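Local coordinates for protein R.MvaI (Kocuria varians, PDB 2OA9) that cleaves DNA as a monomeric restriction endonuclease that recognises its target sequence asymmetrically, at residues Q16-G21 against E39-K44; R88-K93 against M143-V148; D124-W127 against V132-E135; N204-V209 against M236-E241. One frame throughout, in Å; residues are numbered along the deposited sequence.

How the contacts relate
The four contacts run from one end of an elongated monomer to the other. Contact 1 joins helices 6-19 and 33-49, and its centre lies about 50 Å from that of contact 2 and 43 Å from that of contact 3, across the middle of the chain. Contacts 2 and 3, with centres about 14 Å apart, share the antiparallel sheet of strands 119-126, 131-138 and 143-151; the segments of contact 3 fall between those of contact 2 in the sequence. Contact 4, last to be completed, is the most central and connects the turn leading into strand 207-215 with helix 236-242. It thus lies between the helical pair of contact 1 and the three-stranded sheet, all within one monomeric enzyme.

Contact 1: Q16-G21 against E39-K44. With CD (cadmium ion), chain K; CD (cadmium ion), chain I.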
loop_
_atom_site.group_PDB
_atom_site.type_symbol
_atom_site.label_atom_id
_atom_site.label_comp_id
_atom_site.label_asym_id
_atom_site.label_seq_id
_atom_site.Cartn_x
_atom_site.Cartn_y
_atom_site.Cartn_z
ATOM N N GLN A 16 -6.789 20.567 -10.452
ATOM C CA GLN A 16 -7.958 21.260 -10.910
ATOM C C GLN A 16 -7.709 21.932 -12.269
ATOM O O GLN A 16 -8.585 21.918 -13.125
ATOM C CB GLN A 16 -8.386 22.293 -9.863
ATOM C CG GLN A 16 -9.681 23.000 -10.239
ATOM C CD GLN A 16 -10.891 22.153 -9.974
ATOM O OE1 GLN A 16 -11.244 21.932 -8.809
ATOM N NE2 GLN A 16 -11.542 21.662 -11.042
ATOM N N ASN A 17 -6.522 22.495 -12.472
ATOM C CA ASN A 17 -6.176 23.109 -13.727
ATOM C C ASN A 17 -6.023 22.108 -14.842
ATOM O O ASN A 17 -6.384 22.408 -15.969
ATOM C CB ASN A 17 -4.878 23.904 -13.619
ATOM C CG ASN A 17 -5.030 25.192 -12.802
ATOM O OD1 ASN A 17 -6.138 25.661 -12.544
ATOM N ND2 ASN A 17 -3.923 25.755 -12.404
ATOM N N VAL A 18 -5.483 20.928 -14.546
ATOM C CA VAL A 18 -5.384 19.901 -15.586
ATOM C C VAL A 18 -6.805 19.432 -15.958
ATOM O O VAL A 18 -7.191 19.362 -17.147
ATOM C CB VAL A 18 -4.497 18.714 -15.116
ATOM C CG1 VAL A 18 -4.632 17.543 -16.112
ATOM C CG2 VAL A 18 -3.090 19.109 -14.967
ATOM N N VAL A 19 -7.637 19.138 -14.965
ATOM C CA VAL A 19 -8.991 18.639 -15.251
ATOM C C VAL A 19 -9.785 19.665 -16.062
ATOM O O VAL A 19 -10.409 19.329 -17.075
ATOM C CB VAL A 19 -9.728 18.241 -13.951
ATOM C CG1 VAL A 19 -11.191 18.010 -14.209
ATOM C CG2 VAL A 19 -9.148 16.985 -13.373
ATOM N N ASP A 20 -9.718 20.926 -15.655
ATOM C CA ASP A 20 -10.488 21.977 -16.313
ATOM C C ASP A 20 -9.878 22.457 -17.620
ATOM O O ASP A 20 -10.395 23.391 -18.247
ATOM C CB ASP A 20 -10.664 23.162 -15.374
ATOM C CG ASP A 20 -11.576 22.854 -14.192
ATOM O OD1 ASP A 20 -12.180 21.763 -14.138
ATOM O OD2 ASP A 20 -11.759 23.682 -13.277
ATOM N N GLY A 21 -8.783 21.840 -18.031
ATOM C CA GLY A 21 -8.084 22.275 -19.217
ATOM C C GLY A 21 -8.611 21.683 -20.506
ATOM O O GLY A 21 -8.012 21.913 -21.554
ATOM N N GLU A 39 0.537 12.876 -15.831
ATOM C CA GLU A 39 1.821 13.142 -15.171
ATOM C C GLU A 39 2.577 14.261 -15.868
ATOM O O GLU A 39 3.133 15.134 -15.212
ATOM C CB GLU A 39 2.703 11.893 -15.155
ATOM C CG GLU A 39 2.234 10.751 -14.255
ATOM C CD GLU A 39 3.172 9.546 -14.373
ATOM O OE1 GLU A 39 4.316 9.711 -14.873
ATOM O OE2 GLU A 39 2.798 8.436 -13.970
ATOM N N ASP A 40 2.597 14.251 -17.207
ATOM C CA ASP A 40 3.209 15.348 -17.975
ATOM C C ASP A 40 2.572 16.718 -17.745
ATOM O O ASP A 40 3.244 17.740 -17.671
ATOM C CB ASP A 40 3.137 15.070 -19.491
ATOM C CG ASP A 40 3.905 13.827 -19.914
ATOM O OD1 ASP A 40 4.844 13.401 -19.198
ATOM O OD2 ASP A 40 3.644 13.222 -20.988
ATOM N N LEU A 41 1.250 16.743 -17.643
ATOM C CA LEU A 41 0.536 17.990 -17.511
ATOM C C LEU A 41 0.737 18.545 -16.100
ATOM O O LEU A 41 0.836 19.748 -15.885
ATOM C CB LEU A 41 -0.939 17.767 -17.823
ATOM C CG LEU A 41 -1.290 17.445 -19.281
ATOM C CD1 LEU A 41 -2.678 16.844 -19.386
ATOM C CD2 LEU A 41 -1.154 18.681 -20.164
ATOM N N LEU A 42 0.831 17.640 -15.138
ATOM C CA LEU A 42 1.044 18.026 -13.766
ATOM C C LEU A 42 2.433 18.630 -13.608
ATOM O O LEU A 42 2.606 19.604 -12.892
ATOM C CB LEU A 42 0.851 16.810 -12.856
ATOM C CG LEU A 42 0.810 16.981 -11.368
ATOM C CD1 LEU A 42 -0.274 17.972 -10.982
ATOM C CD2 LEU A 42 0.550 15.649 -10.719
ATOM N N GLU A 43 3.421 18.061 -14.316
ATOM C CA GLU A 43 4.757 18.605 -14.345
ATOM C C GLU A 43 4.754 20.047 -14.872
ATOM O O GLU A 43 5.447 20.880 -14.341
ATOM C CB GLU A 43 5.669 17.706 -15.194
ATOM C CG GLU A 43 7.125 18.160 -15.265
ATOM C CD GLU A 43 7.842 18.104 -13.928
ATOM O OE1 GLU A 43 7.442 17.323 -13.026
ATOM O OE2 GLU A 43 8.829 18.852 -13.784
ATOM N N LYS A 44 3.960 20.340 -15.898
ATOM C CA LYS A 44 3.832 21.705 -16.413
ATOM C C LYS A 44 3.189 22.672 -15.428
ATOM O O LYS A 44 3.534 23.839 -15.396
ATOM C CB LYS A 44 3.027 21.739 -17.717
ATOM C CG LYS A 44 3.742 21.159 -18.899
ATOM C CD LYS A 44 2.792 20.930 -20.080
HETATM CD CD CD K . -14.329 21.257 -13.771
HETATM CD CD CD I . 9.058 18.376 -11.454
HETATM O O HOH W 1 11.227 18.992 -11.114
#
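Val-18 and Leu-41 carry most of this helix-to-helix contact with their aliphatic side chains. The CG2 methyl of Val-18 presses on Leu-41 CB at 3.8 Å, while Val-18 CG1 reaches Leu-41 CD1 at 3.9 Å, so both methyls bear on the base of the leucine side chain and CG1 alone also reaches its branch. CG1 stands anti to the backbone N (chi1 169°), which turns both methyls to the second helix. CG2 also approaches the backbone, lying 4.2 Å from Leu-42 N. No hydrogen bond crosses the interface, and the CA atoms of Val-18 and Leu-41 come within 6.5 Å. Cutting Val-18 back to an alanine would take away both methyls and would probably open a gap beside Leu-41, whose branch would then be less firmly held.

The outer sides are polar and hold metal instead of packing. Asp-20 OD1 binds one cadmium ion at 2.2 Å, together with the terminal carboxylate of Val-249, and Gln-16 NE2 makes a weak bond to Asp-20 OD2. On the second helix, the exposed Glu-43 holds another cadmium through both oxygens, OE1 at 2.5 Å and OE2 at 2.4 Å, with Glu-46, His-55 and water completing the site.

Helix 6-19 thereby lies against helix 33-49, where Val-18 also meets Phe-38, and strand 179-192 contributes Tyr-184 to both Val-18 and Leu-41.

Contact 2: R88-K93 against M143-V148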
loop_
_atom_site.group_PDB
_atom_site.type_symbol
_atom_site.label_atom_id
_atom_site.label_comp_id
_atom_site.label_asym_id
_atom_site.label_seq_id
_atom_site.Cartn_x
_atom_site.Cartn_y
_atom_site.Cartn_z
ATOM N N ARG A 88 10.214 -17.519 11.086
ATOM C CA ARG A 88 10.691 -18.350 9.999
ATOM C C ARG A 88 11.193 -19.704 10.500
ATOM O O ARG A 88 10.871 -20.732 9.907
ATOM C CB ARG A 88 11.721 -17.593 9.139
ATOM C CG ARG A 88 13.105 -17.597 9.598
ATOM C CD ARG A 88 14.068 -16.886 8.611
ATOM N NE ARG A 88 15.308 -16.791 9.274
ATOM C CZ ARG A 88 16.256 -17.718 9.222
ATOM N NH1 ARG A 88 16.102 -18.841 8.510
ATOM N NH2 ARG A 88 17.368 -17.557 9.927
ATOM N N ASN A 89 11.959 -19.666 11.599
ATOM C CA ASN A 89 12.574 -20.887 12.095
ATOM C C ASN A 89 11.507 -21.811 12.702
ATOM O O ASN A 89 11.524 -23.015 12.465
ATOM C CB ASN A 89 13.647 -20.606 13.101
ATOM C CG ASN A 89 14.976 -20.297 12.434
ATOM O OD1 ASN A 89 15.153 -20.684 11.309
ATOM N ND2 ASN A 89 15.846 -19.572 13.091
ATOM N N ARG A 90 10.564 -21.256 13.450
ATOM C CA ARG A 90 9.567 -22.076 14.137
ATOM C C ARG A 90 8.464 -22.533 13.188
ATOM O O ARG A 90 8.128 -23.710 13.154
ATOM C CB ARG A 90 8.976 -21.355 15.346
ATOM C CG ARG A 90 8.039 -22.225 16.149
ATOM C CD ARG A 90 7.390 -21.530 17.292
ATOM N NE ARG A 90 8.330 -21.113 18.324
ATOM C CZ ARG A 90 7.972 -20.331 19.341
ATOM N NH1 ARG A 90 6.732 -19.870 19.443
ATOM N NH2 ARG A 90 8.873 -19.964 20.243
ATOM N N TYR A 91 7.896 -21.612 12.414
ATOM C CA TYR A 91 6.681 -21.883 11.635
ATOM C C TYR A 91 6.913 -22.005 10.133
ATOM O O TYR A 91 6.004 -22.387 9.411
ATOM C CB TYR A 91 5.596 -20.830 11.892
ATOM C CG TYR A 91 5.276 -20.606 13.351
ATOM C CD1 TYR A 91 5.351 -19.314 13.902
ATOM C CD2 TYR A 91 4.890 -21.635 14.190
ATOM C CE1 TYR A 91 5.092 -19.090 15.254
ATOM C CE2 TYR A 91 4.605 -21.412 15.516
ATOM C CZ TYR A 91 4.719 -20.126 16.076
ATOM O OH TYR A 91 4.465 -19.906 17.397
ATOM N N GLY A 92 8.117 -21.729 9.662
ATOM C CA GLY A 92 8.404 -21.718 8.231
ATOM C C GLY A 92 8.729 -23.096 7.678
ATOM O O GLY A 92 8.561 -24.108 8.346
ATOM N N LYS A 93 9.253 -23.125 6.459
ATOM C CA LYS A 93 9.555 -24.382 5.775
ATOM C C LYS A 93 10.963 -24.306 5.231
ATOM O O LYS A 93 11.518 -23.224 5.078
ATOM C CB LYS A 93 8.574 -24.652 4.657
ATOM C CG LYS A 93 8.627 -23.671 3.502
ATOM C CD LYS A 93 7.742 -24.090 2.284
ATOM C CE LYS A 93 7.445 -22.914 1.372
ATOM N NZ LYS A 93 6.515 -23.267 0.251
ATOM N N MET A 143 -4.931 -22.553 18.417
ATOM C CA MET A 143 -4.203 -21.268 18.359
ATOM C C MET A 143 -3.067 -21.331 19.371
ATOM O O MET A 143 -3.280 -21.219 20.578
ATOM C CB MET A 143 -5.147 -20.105 18.678
ATOM C CG MET A 143 -5.158 -18.933 17.775
ATOM S SD MET A 143 -5.035 -17.353 18.599
ATOM C CE MET A 143 -3.284 -17.526 18.895
ATOM N N ILE A 144 -1.866 -21.528 18.865
ATOM C CA ILE A 144 -0.712 -21.870 19.704
ATOM C C ILE A 144 0.058 -20.627 20.108
ATOM O O ILE A 144 0.902 -20.695 21.010
ATOM C CB ILE A 144 0.201 -22.981 19.081
ATOM C CG1 ILE A 144 0.658 -22.576 17.685
ATOM C CG2 ILE A 144 -0.520 -24.360 19.057
ATOM C CD1 ILE A 144 1.684 -23.452 17.061
ATOM N N ASP A 145 -0.186 -19.499 19.445
ATOM C CA ASP A 145 0.661 -18.319 19.670
ATOM C C ASP A 145 -0.009 -17.097 19.114
ATOM O O ASP A 145 -0.361 -17.096 17.934
ATOM C CB ASP A 145 1.989 -18.565 18.941
ATOM C CG ASP A 145 3.058 -17.496 19.167
ATOM O OD1 ASP A 145 2.943 -16.659 20.071
ATOM O OD2 ASP A 145 4.127 -17.513 18.505
ATOM N N ASN A 146 -0.105 -16.048 19.918
ATOM C CA ASN A 146 -0.534 -14.733 19.444
ATOM C C ASN A 146 0.379 -13.633 20.018
ATOM O O ASN A 146 -0.027 -12.474 20.181
ATOM C CB ASN A 146 -2.016 -14.486 19.738
ATOM C CG ASN A 146 -2.303 -14.381 21.183
ATOM O OD1 ASN A 146 -1.472 -14.692 22.043
ATOM N ND2 ASN A 146 -3.529 -13.942 21.475
ATOM N N SER A 147 1.622 -13.987 20.284
ATOM C CA SER A 147 2.600 -13.081 20.883
ATOM C C SER A 147 3.201 -12.043 19.975
ATOM O O SER A 147 3.647 -10.977 20.471
ATOM C CB SER A 147 3.710 -13.884 21.565
ATOM O OG SER A 147 4.546 -14.526 20.615
ATOM N N VAL A 148 3.231 -12.310 18.681
ATOM C CA VAL A 148 3.863 -11.431 17.723
ATOM C C VAL A 148 2.895 -10.306 17.374
ATOM O O VAL A 148 1.718 -10.560 17.068
ATOM C CB VAL A 148 4.318 -12.223 16.450
ATOM C CG1 VAL A 148 4.822 -11.267 15.431
ATOM C CG2 VAL A 148 5.399 -13.277 16.801
#
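Tyr-91, the last residue of helix 83-91, points its hydroxyl at Asp-145, which lies in a classic beta bulge: Ile-144 and Asp-145 together face Val-136 of the adjacent strand. Tyr-91 OH donates to Asp-145 OD2 at 2.7 Å. The oxygen is met on its anti side and somewhat out of the carboxylate plane, yet it lies in the plane of the phenol ring, at the ring's edge; ring and carboxylate are turned 48° against each other. Because CG of Asp-145 is anti to the backbone N (chi1 -175°), the carboxylate extends from the bulge to the helix end.

Arg-90 approaches the same place from alongside the tyrosine. Its CG sits over one face of the Tyr-91 ring, near the rim, and the chain bends further out so that NH1 gives a hydrogen bond to Tyr-91 OH at 3.1 Å, with an N-H...O angle of 160° and the hydroxyl in the guanidinium plane. The phenol oxygen thus accepts from the arginine and donates to the aspartate, a relay consistent with a more polarised hydroxyl. The direct salt bridge from Arg-90 NH1 to Asp-145 OD2 is long, at 3.6 Å.

Ile-144 adds the apolar share. It runs past Tyr-91 in the opposite direction and sets CD1 3.9 Å from Tyr-91 CE2, while Tyr-119 makes an edge-to-face contact with the ring.

The carboxylate is steadied from its own strand by an Asx turn. Asp-145 OD1 accepts from Ser-147 N at 3.0 Å, from above the carboxylate plane, and its syn lone pair takes Ser-147 OG at 2.7 Å.

Contact 3: D124-W127 against V132-E135. With CD (cadmium ion), chain G.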
loop_
_atom_site.group_PDB
_atom_site.type_symbol
_atom_site.label_atom_id
_atom_site.label_comp_id
_atom_site.label_asym_id
_atom_site.label_seq_id
_atom_site.Cartn_x
_atom_site.Cartn_y
_atom_site.Cartn_z
ATOM N N ASP A 124 -5.352 -10.533 14.076
ATOM C CA ASP A 124 -6.415 -10.072 14.965
ATOM C C ASP A 124 -6.038 -8.707 15.540
ATOM O O ASP A 124 -4.911 -8.482 15.987
ATOM C CB ASP A 124 -6.785 -11.099 16.081
ATOM C CG ASP A 124 -8.061 -10.771 16.764
ATOM O OD1 ASP A 124 -9.135 -10.787 16.099
ATOM O OD2 ASP A 124 -8.103 -10.421 17.968
ATOM N N ILE A 125 -6.997 -7.794 15.569
ATOM C CA ILE A 125 -6.756 -6.483 16.141
ATOM C C ILE A 125 -7.103 -6.501 17.625
ATOM O O ILE A 125 -8.238 -6.702 18.009
ATOM C CB ILE A 125 -7.539 -5.353 15.397
ATOM C CG1 ILE A 125 -7.450 -5.454 13.878
ATOM C CG2 ILE A 125 -7.024 -3.997 15.872
ATOM C CD1 ILE A 125 -6.042 -5.302 13.240
ATOM N N ASP A 126 -6.099 -6.266 18.462
ATOM C CA ASP A 126 -6.279 -6.144 19.901
ATOM C C ASP A 126 -6.498 -4.659 20.189
ATOM O O ASP A 126 -5.581 -3.972 20.578
ATOM C CB ASP A 126 -5.031 -6.701 20.591
ATOM C CG ASP A 126 -5.156 -6.801 22.065
ATOM O OD1 ASP A 126 -6.114 -6.190 22.658
ATOM O OD2 ASP A 126 -4.313 -7.466 22.694
ATOM N N TRP A 127 -7.725 -4.200 20.010
ATOM C CA TRP A 127 -8.021 -2.768 20.080
ATOM C C TRP A 127 -7.706 -2.162 21.458
ATOM O O TRP A 127 -7.234 -1.027 21.557
ATOM C CB TRP A 127 -9.494 -2.501 19.714
ATOM C CG TRP A 127 -9.842 -2.744 18.263
ATOM C CD1 TRP A 127 -10.434 -3.868 17.725
ATOM C CD2 TRP A 127 -9.639 -1.843 17.161
ATOM N NE1 TRP A 127 -10.576 -3.712 16.370
ATOM C CE2 TRP A 127 -10.118 -2.475 16.001
ATOM C CE3 TRP A 127 -9.120 -0.545 17.039
ATOM C CZ2 TRP A 127 -10.036 -1.885 14.742
ATOM C CZ3 TRP A 127 -9.066 0.032 15.788
ATOM C CH2 TRP A 127 -9.530 -0.624 14.677
ATOM N N VAL A 132 -1.697 -4.959 16.847
ATOM C CA VAL A 132 -2.155 -5.849 15.787
ATOM C C VAL A 132 -1.385 -7.146 15.948
ATOM O O VAL A 132 -0.146 -7.145 15.817
ATOM C CB VAL A 132 -1.862 -5.202 14.410
ATOM C CG1 VAL A 132 -2.178 -6.126 13.268
ATOM C CG2 VAL A 132 -2.590 -3.881 14.275
ATOM N N ARG A 133 -2.082 -8.239 16.242
ATOM C CA ARG A 133 -1.453 -9.517 16.536
ATOM C C ARG A 133 -1.500 -10.486 15.388
ATOM O O ARG A 133 -2.510 -10.570 14.664
ATOM C CB ARG A 133 -2.138 -10.187 17.727
ATOM C CG ARG A 133 -2.081 -9.408 18.980
ATOM C CD ARG A 133 -2.667 -10.109 20.189
ATOM N NE ARG A 133 -2.499 -9.335 21.427
ATOM C CZ ARG A 133 -1.396 -9.346 22.182
ATOM N NH1 ARG A 133 -0.347 -10.102 21.877
ATOM N NH2 ARG A 133 -1.327 -8.577 23.261
ATOM N N LEU A 134 -0.400 -11.219 15.231
ATOM C CA LEU A 134 -0.365 -12.413 14.383
ATOM C C LEU A 134 -0.733 -13.645 15.192
ATOM O O LEU A 134 0.019 -14.045 16.081
ATOM C CB LEU A 134 1.031 -12.571 13.749
ATOM C CG LEU A 134 1.237 -13.770 12.820
ATOM C CD1 LEU A 134 0.400 -13.597 11.606
ATOM C CD2 LEU A 134 2.652 -13.888 12.447
ATOM N N GLU A 135 -1.866 -14.264 14.857
ATOM C CA GLU A 135 -2.265 -15.527 15.404
ATOM C C GLU A 135 -1.765 -16.697 14.579
ATOM O O GLU A 135 -1.869 -16.671 13.344
ATOM C CB GLU A 135 -3.801 -15.590 15.468
ATOM C CG GLU A 135 -4.466 -14.547 16.352
ATOM C CD GLU A 135 -5.992 -14.596 16.303
ATOM O OE1 GLU A 135 -6.593 -14.979 15.262
ATOM O OE2 GLU A 135 -6.577 -14.192 17.329
HETATM CD CD CD G . -10.682 -10.407 17.744
HETATM O O HOH W 2 -10.363 -8.195 17.724
#
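Asp-124 and Arg-133 form an antiparallel hydrogen-bonded pair in the beta hairpin of strands 119-126 and 131-138. Asp-124 N donates to Arg-133 O at 2.9 Å, and Arg-133 N returns a bond of equal length to Asp-124 O. One residue on, Ile-125 and Val-132 make the non-hydrogen-bonded pair; their side chains lie side by side, with Ile-125 CD1 3.9 Å from Val-132 CG2.

Beyond the backbone, Arg-133 runs alongside Asp-126 and grips a single oxygen side-on with two nitrogens. Its NE meets the anti lone pair of Asp-126 OD2 at 2.9 Å, and NH2 reaches that atom at 3.2 Å, both exactly in the guanidinium plane, although the carboxylate is turned 40° from it. The arginine is extended from CG to NE, which carries the group up to Asp-126, while NH1 bonds to Asn-146 O of strand 143-151.

Further out, Glu-135 OE2 rests against Asp-124 CB, and OE1 of the same glutamate is paired with Lys-122. The opposite face, with Ile-125 and Val-132, is covered by Cys-199 of helix 195-204 and Phe-152 of helix 152-162.

Asp-124 and Ile-125 bind calcium in another crystal of this enzyme. Here cadmium takes Asp-124 OD1 at 2.3 Å and OD2 at 2.6 Å, and its water donates to Ile-125 O at 2.6 Å.

Contact 4: N204-V209 against M236-E241; sequences NGDIKV and MEKLLE. With CD (cadmium ion), chain E.
Lys-208 NZ reaches back to Gly-205 O at 2.9 Å, across the turn that presents Asp-206 to Lys-238 and Glu-241. This turn is a Schellman motif closing helix 195-204, with Gly-205 at positive phi (88°), and strand 207-215 sets out from it.

Across the contact the Asp-206 carboxylate meets Lys-238 at about a right angle. The aliphatic part does most of the touching: Lys-238 CD lies 3.3 Å from Asp-206 OD1 and 3.5 Å from Asp-206 CB. The lysine starts with CG anti to its own backbone N (chi1 -160°), then bends at each later torsion, curling NZ round to OD1. The resulting salt bridge, Lys-238 NZ to Asp-206 OD1 at 3.4 Å, is a weak hydrogen bond. With a serine in place of Lys-238, the chain curled against Asp-206 would be gone and OD1 is likely to be left without its positive mate, beside a second acid.

That acid is Glu-241, extended from one turn further along helix 236-242. Its OE1 and OE2 both stand 3.5 Å from Asp-206 OD2, with the two carboxylate planes 81° apart. Such an approach of like charges is consistent with the role of Asp-206 and Glu-241 as a cadmium site in this crystal, and is probably eased by Lys-238 and by Tyr-242, whose hydroxyl is hydrogen-bonded to Asp-206 OD2.

Elsewhere on the helix, Glu-237 joins His-62 in binding a different cadmium ion, which it chelates through OE1 at 2.4 Å and OE2 at 2.3 Å.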
loop_
_atom_site.group_PDB
_atom_site.type_symbol
_atom_site.label_atom_id
_atom_site.label_comp_id
_atom_site.label_asym_id
_atom_site.label_seq_id
_atom_site.Cartn_x
_atom_site.Cartn_y
_atom_site.Cartn_z
ATOM N N ASN A 204 -11.598 -6.440 7.855
ATOM C CA ASN A 204 -12.582 -6.612 6.761
ATOM C C ASN A 204 -12.119 -7.557 5.659
ATOM O O ASN A 204 -12.925 -7.993 4.868
ATOM C CB ASN A 204 -12.900 -5.264 6.134
ATOM C CG ASN A 204 -13.616 -4.319 7.112
ATOM O OD1 ASN A 204 -14.130 -4.763 8.140
ATOM N ND2 ASN A 204 -13.621 -3.046 6.807
ATOM N N GLY A 205 -10.821 -7.871 5.633
ATOM C CA GLY A 205 -10.194 -8.702 4.622
ATOM C C GLY A 205 -9.709 -7.936 3.410
ATOM O O GLY A 205 -9.252 -8.531 2.437
ATOM N N ASP A 206 -9.748 -6.611 3.467
ATOM C CA ASP A 206 -9.352 -5.737 2.373
ATOM C C ASP A 206 -7.896 -5.323 2.365
ATOM O O ASP A 206 -7.356 -4.949 1.336
ATOM C CB ASP A 206 -10.224 -4.451 2.373
ATOM C CG ASP A 206 -11.656 -4.701 1.946
ATOM O OD1 ASP A 206 -11.977 -5.680 1.240
ATOM O OD2 ASP A 206 -12.560 -3.882 2.315
ATOM N N ILE A 207 -7.240 -5.436 3.500
ATOM C CA ILE A 207 -5.805 -5.077 3.612
ATOM C C ILE A 207 -5.082 -6.312 4.070
ATOM O O ILE A 207 -5.499 -6.967 4.997
ATOM C CB ILE A 207 -5.605 -3.881 4.556
ATOM C CG1 ILE A 207 -6.435 -2.676 4.067
ATOM C CG2 ILE A 207 -4.133 -3.513 4.766
ATOM C CD1 ILE A 207 -6.233 -1.388 4.847
ATOM N N LYS A 208 -3.983 -6.644 3.408
ATOM C CA LYS A 208 -3.309 -7.900 3.667
ATOM C C LYS A 208 -1.965 -7.600 4.261
ATOM O O LYS A 208 -1.386 -6.572 4.003
ATOM C CB LYS A 208 -3.078 -8.661 2.357
ATOM C CG LYS A 208 -4.331 -8.963 1.541
ATOM C CD LYS A 208 -5.446 -9.486 2.379
ATOM C CE LYS A 208 -6.615 -9.996 1.525
ATOM N NZ LYS A 208 -7.509 -10.853 2.333
ATOM N N VAL A 209 -1.459 -8.549 5.037
ATOM C CA VAL A 209 -0.136 -8.483 5.659
ATOM C C VAL A 209 0.684 -9.591 4.987
ATOM O O VAL A 209 0.429 -10.777 5.199
ATOM C CB VAL A 209 -0.292 -8.709 7.165
ATOM C CG1 VAL A 209 1.025 -8.710 7.856
ATOM C CG2 VAL A 209 -1.212 -7.617 7.771
ATOM N N MET A 236 -5.597 -0.993 -5.143
ATOM C CA MET A 236 -5.564 0.457 -5.234
ATOM C C MET A 236 -6.962 1.062 -5.285
ATOM O O MET A 236 -7.203 2.150 -4.729
ATOM C CB MET A 236 -4.725 0.917 -6.412
ATOM C CG MET A 236 -4.697 2.389 -6.616
ATOM S SD MET A 236 -3.519 2.884 -7.910
ATOM C CE MET A 236 -2.191 1.769 -7.329
ATOM N N GLU A 237 -7.896 0.429 -5.994
ATOM C CA GLU A 237 -9.295 0.921 -5.932
ATOM C C GLU A 237 -9.823 0.836 -4.544
ATOM O O GLU A 237 -10.533 1.733 -4.075
ATOM C CB GLU A 237 -10.257 0.108 -6.822
ATOM C CG GLU A 237 -10.347 0.532 -8.253
ATOM C CD GLU A 237 -11.277 1.698 -8.473
ATOM O OE1 GLU A 237 -10.947 2.777 -8.035
ATOM O OE2 GLU A 237 -12.308 1.527 -9.151
ATOM N N LYS A 238 -9.525 -0.269 -3.878
ATOM C CA LYS A 238 -10.014 -0.486 -2.553
ATOM C C LYS A 238 -9.587 0.583 -1.583
ATOM O O LYS A 238 -10.284 0.887 -0.617
ATOM C CB LYS A 238 -9.544 -1.836 -2.101
ATOM C CG LYS A 238 -10.317 -2.390 -0.977
ATOM C CD LYS A 238 -10.358 -3.916 -1.042
ATOM C CE LYS A 238 -11.093 -4.490 -2.251
ATOM N NZ LYS A 238 -12.506 -4.844 -1.995
ATOM N N LEU A 239 -8.432 1.179 -1.807
ATOM C CA LEU A 239 -7.951 2.278 -0.984
ATOM C C LEU A 239 -8.920 3.481 -0.935
ATOM O O LEU A 239 -9.041 4.126 0.104
ATOM C CB LEU A 239 -6.528 2.702 -1.371
ATOM C CG LEU A 239 -5.892 3.795 -0.512
ATOM C CD1 LEU A 239 -5.858 3.427 0.960
ATOM C CD2 LEU A 239 -4.468 4.058 -1.044
ATOM N N LEU A 240 -9.712 3.711 -1.991
ATOM C CA LEU A 240 -10.731 4.751 -1.997
ATOM C C LEU A 240 -11.869 4.494 -1.028
ATOM O O LEU A 240 -12.629 5.398 -0.714
ATOM C CB LEU A 240 -11.302 4.976 -3.404
ATOM C CG LEU A 240 -10.241 5.285 -4.472
ATOM C CD1 LEU A 240 -10.869 5.474 -5.805
ATOM C CD2 LEU A 240 -9.416 6.555 -4.082
ATOM N N GLU A 241 -11.993 3.276 -0.532
ATOM C CA GLU A 241 -12.969 2.985 0.539
ATOM C C GLU A 241 -12.490 3.436 1.908
ATOM O O GLU A 241 -13.279 3.837 2.769
ATOM C CB GLU A 241 -13.257 1.480 0.564
ATOM C CG GLU A 241 -14.013 0.909 1.780
ATOM C CD GLU A 241 -14.252 -0.590 1.748
ATOM O OE1 GLU A 241 -14.080 -1.214 0.702
ATOM O OE2 GLU A 241 -14.631 -1.162 2.791
HETATM CD CD CD E . -13.056 3.644 -8.834
#